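Local coordinates for BH2331 protein (Bacillus halodurans, PDB 1VL5), which is of unknown function but probably acts as a methyltransferase that uses S-adenosylmethionine as methyl donor, at residues 155-160 with 197-202. Sequence-based numbering, arbitrary orientation.
Sequences YVEKER and EDWCDR
The guanidinium of R160 lies flat on one face of the W199 indole, their planes 10° apart, and W199 O meets the guanidinium at its edge, in plane. This cation-pi stack joins helices 147-160 and 196-202 in a helical region beside the Rossmann-like sheet of this probable methyltransferase. R160 CZ sits 3.7 Å from the centroid of the W199 five-membered ring. R160 CD sits over the six-membered ring of W199 in a CH-pi contact, 3.6 Å from its centroid. V156 O meets the indole at its edge, near CH2, and R202 NH2 lies in the ring plane at another edge. F240 packs edge-to-face with W199, and F194 meets the indole. V156 CG1 touches W199 CH2 at 3.9 Å. E157 bends at chi2, which brings OE2 to 3.3 Å from W199 CZ2. CG anti to the backbone N (chi1 179°) sends the R160 chain toward the indole, and the bend at chi2 lays it along the face. A leucine in place of R160 would probably leave the buried indole without its cationic cover and the W199 carbonyl without both donors. R160 NE and NH2 both donate to W199 O at 3.0 Å, in bent bonds (142°), NE above the carbonyl plane and NH2 only tilted from it.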
loop_
_atom_site.group_PDB
_atom_site.type_symbol
_atom_site.label_atom_id
_atom_site.label_comp_id
_atom_site.label_asym_id
_atom_site.label_seq_id
_atom_site.Cartn_x
_atom_site.Cartn_y
_atom_site.Cartn_z
ATOM N N TYR A 155 -5.743 -15.193 -3.220
ATOM C CA TYR A 155 -5.421 -16.115 -4.341
ATOM C C TYR A 155 -5.599 -15.396 -5.692
ATOM O O TYR A 155 -4.740 -15.421 -6.587
ATOM C CB TYR A 155 -6.297 -17.377 -4.289
ATOM C CG TYR A 155 -6.123 -18.261 -5.509
ATOM C CD1 TYR A 155 -5.174 -19.264 -5.535
ATOM C CD2 TYR A 155 -6.903 -18.059 -6.647
ATOM C CE1 TYR A 155 -5.004 -20.060 -6.694
ATOM C CE2 TYR A 155 -6.743 -18.835 -7.797
ATOM C CZ TYR A 155 -5.797 -19.831 -7.836
ATOM O OH TYR A 155 -5.690 -20.600 -9.029
ATOM N N VAL A 156 -6.699 -14.685 -5.810
ATOM C CA VAL A 156 -6.990 -13.891 -6.998
ATOM C C VAL A 156 -5.965 -12.782 -7.273
ATOM O O VAL A 156 -5.533 -12.562 -8.429
ATOM C CB VAL A 156 -8.428 -13.323 -6.878
ATOM C CG1 VAL A 156 -8.711 -12.348 -7.960
ATOM C CG2 VAL A 156 -9.476 -14.518 -6.903
ATOM N N GLU A 157 -5.569 -12.067 -6.222
ATOM C CA GLU A 157 -4.545 -11.033 -6.343
ATOM C C GLU A 157 -3.216 -11.584 -6.875
ATOM O O GLU A 157 -2.529 -10.945 -7.718
ATOM C CB GLU A 157 -4.296 -10.420 -4.971
ATOM C CG GLU A 157 -5.382 -9.550 -4.487
ATOM C CD GLU A 157 -5.577 -8.355 -5.382
ATOM O OE1 GLU A 157 -4.610 -7.623 -5.663
ATOM O OE2 GLU A 157 -6.721 -8.159 -5.811
ATOM N N LYS A 158 -2.854 -12.755 -6.365
ATOM C CA LYS A 158 -1.612 -13.384 -6.766
ATOM C C LYS A 158 -1.606 -13.993 -8.172
ATOM O O LYS A 158 -0.582 -13.999 -8.843
ATOM C CB LYS A 158 -1.141 -14.399 -5.773
ATOM C CG LYS A 158 0.395 -14.594 -5.846
ATOM C CD LYS A 158 0.868 -15.302 -4.572
ATOM C CE LYS A 158 2.286 -15.832 -4.696
ATOM N NZ LYS A 158 3.017 -15.194 -5.822
ATOM N N GLU A 159 -2.737 -14.510 -8.608
ATOM C CA GLU A 159 -2.840 -14.937 -10.005
ATOM C C GLU A 159 -2.602 -13.796 -10.944
ATOM O O GLU A 159 -1.978 -13.955 -11.947
ATOM C CB GLU A 159 -4.201 -15.542 -10.276
ATOM C CG GLU A 159 -4.360 -16.885 -9.674
ATOM C CD GLU A 159 -3.311 -17.890 -10.114
ATOM O OE1 GLU A 159 -3.197 -18.229 -11.310
ATOM O OE2 GLU A 159 -2.596 -18.342 -9.213
ATOM N N ARG A 160 -3.098 -12.634 -10.594
ATOM C CA ARG A 160 -2.956 -11.455 -11.403
ATOM C C ARG A 160 -1.562 -10.776 -11.304
ATOM O O ARG A 160 -1.072 -10.225 -12.295
ATOM C CB ARG A 160 -4.093 -10.526 -11.028
ATOM C CG ARG A 160 -4.085 -9.197 -11.776
ATOM C CD ARG A 160 -3.698 -8.152 -10.838
ATOM N NE ARG A 160 -3.606 -6.868 -11.466
ATOM C CZ ARG A 160 -3.196 -5.808 -10.810
ATOM N NH1 ARG A 160 -2.838 -5.899 -9.518
ATOM N NH2 ARG A 160 -3.142 -4.662 -11.431
ATOM N N GLU A 197 -10.738 -6.440 -16.807
ATOM C CA GLU A 197 -9.863 -6.431 -17.980
ATOM C C GLU A 197 -8.750 -5.424 -17.826
ATOM O O GLU A 197 -7.600 -5.705 -18.162
ATOM C CB GLU A 197 -10.664 -6.147 -19.277
ATOM C CG GLU A 197 -10.032 -6.746 -20.522
ATOM C CD GLU A 197 -10.009 -8.288 -20.525
ATOM O OE1 GLU A 197 -10.832 -8.953 -19.813
ATOM O OE2 GLU A 197 -9.175 -8.820 -21.286
ATOM N N ASP A 198 -9.099 -4.251 -17.330
ATOM C CA ASP A 198 -8.140 -3.154 -17.147
ATOM C C ASP A 198 -7.129 -3.496 -16.050
ATOM O O ASP A 198 -5.945 -3.242 -16.189
ATOM C CB ASP A 198 -8.872 -1.856 -16.746
ATOM C CG ASP A 198 -9.862 -1.352 -17.813
ATOM O OD1 ASP A 198 -9.771 -1.743 -18.990
ATOM O OD2 ASP A 198 -10.737 -0.525 -17.462
ATOM N N TRP A 199 -7.646 -4.006 -14.942
ATOM C CA TRP A 199 -6.875 -4.448 -13.789
ATOM C C TRP A 199 -5.874 -5.495 -14.205
ATOM O O TRP A 199 -4.732 -5.441 -13.809
ATOM C CB TRP A 199 -7.856 -4.986 -12.749
ATOM C CG TRP A 199 -7.293 -5.563 -11.501
ATOM C CD1 TRP A 199 -6.675 -4.895 -10.476
ATOM C CD2 TRP A 199 -7.354 -6.928 -11.103
ATOM N NE1 TRP A 199 -6.344 -5.758 -9.482
ATOM C CE2 TRP A 199 -6.727 -7.019 -9.838
ATOM C CE3 TRP A 199 -7.855 -8.087 -11.701
ATOM C CZ2 TRP A 199 -6.622 -8.213 -9.144
ATOM C CZ3 TRP A 199 -7.730 -9.281 -11.032
ATOM C CH2 TRP A 199 -7.103 -9.334 -9.757
ATOM N N CYS A 200 -6.303 -6.421 -15.045
ATOM C CA CYS A 200 -5.430 -7.481 -15.559
ATOM C C CYS A 200 -4.391 -6.939 -16.495
ATOM O O CYS A 200 -3.251 -7.380 -16.459
ATOM C CB CYS A 200 -6.242 -8.577 -16.278
ATOM S SG CYS A 200 -7.040 -9.730 -15.140
ATOM N N ASP A 201 -4.805 -6.024 -17.369
ATOM C CA ASP A 201 -3.944 -5.485 -18.358
ATOM C C ASP A 201 -2.837 -4.594 -17.798
ATOM O O ASP A 201 -1.805 -4.454 -18.418
ATOM C CB ASP A 201 -4.744 -4.736 -19.419
ATOM C CG ASP A 201 -5.478 -5.670 -20.388
ATOM O OD1 ASP A 201 -5.332 -6.923 -20.360
ATOM O OD2 ASP A 201 -6.255 -5.133 -21.177
ATOM N N ARG A 202 -3.052 -4.011 -16.631
ATOM C CA ARG A 202 -2.009 -3.275 -15.918
ATOM C C ARG A 202 -0.856 -4.173 -15.521
ATOM O O ARG A 202 0.277 -3.712 -15.483
ATOM C CB ARG A 202 -2.576 -2.570 -14.689
ATOM C CG ARG A 202 -3.579 -1.448 -15.048
ATOM C CD ARG A 202 -3.823 -0.461 -13.899
ATOM N NE ARG A 202 -4.547 -1.028 -12.752
ATOM C CZ ARG A 202 -5.877 -1.127 -12.621
ATOM N NH1 ARG A 202 -6.709 -0.744 -13.588
ATOM N NH2 ARG A 202 -6.385 -1.640 -11.505
#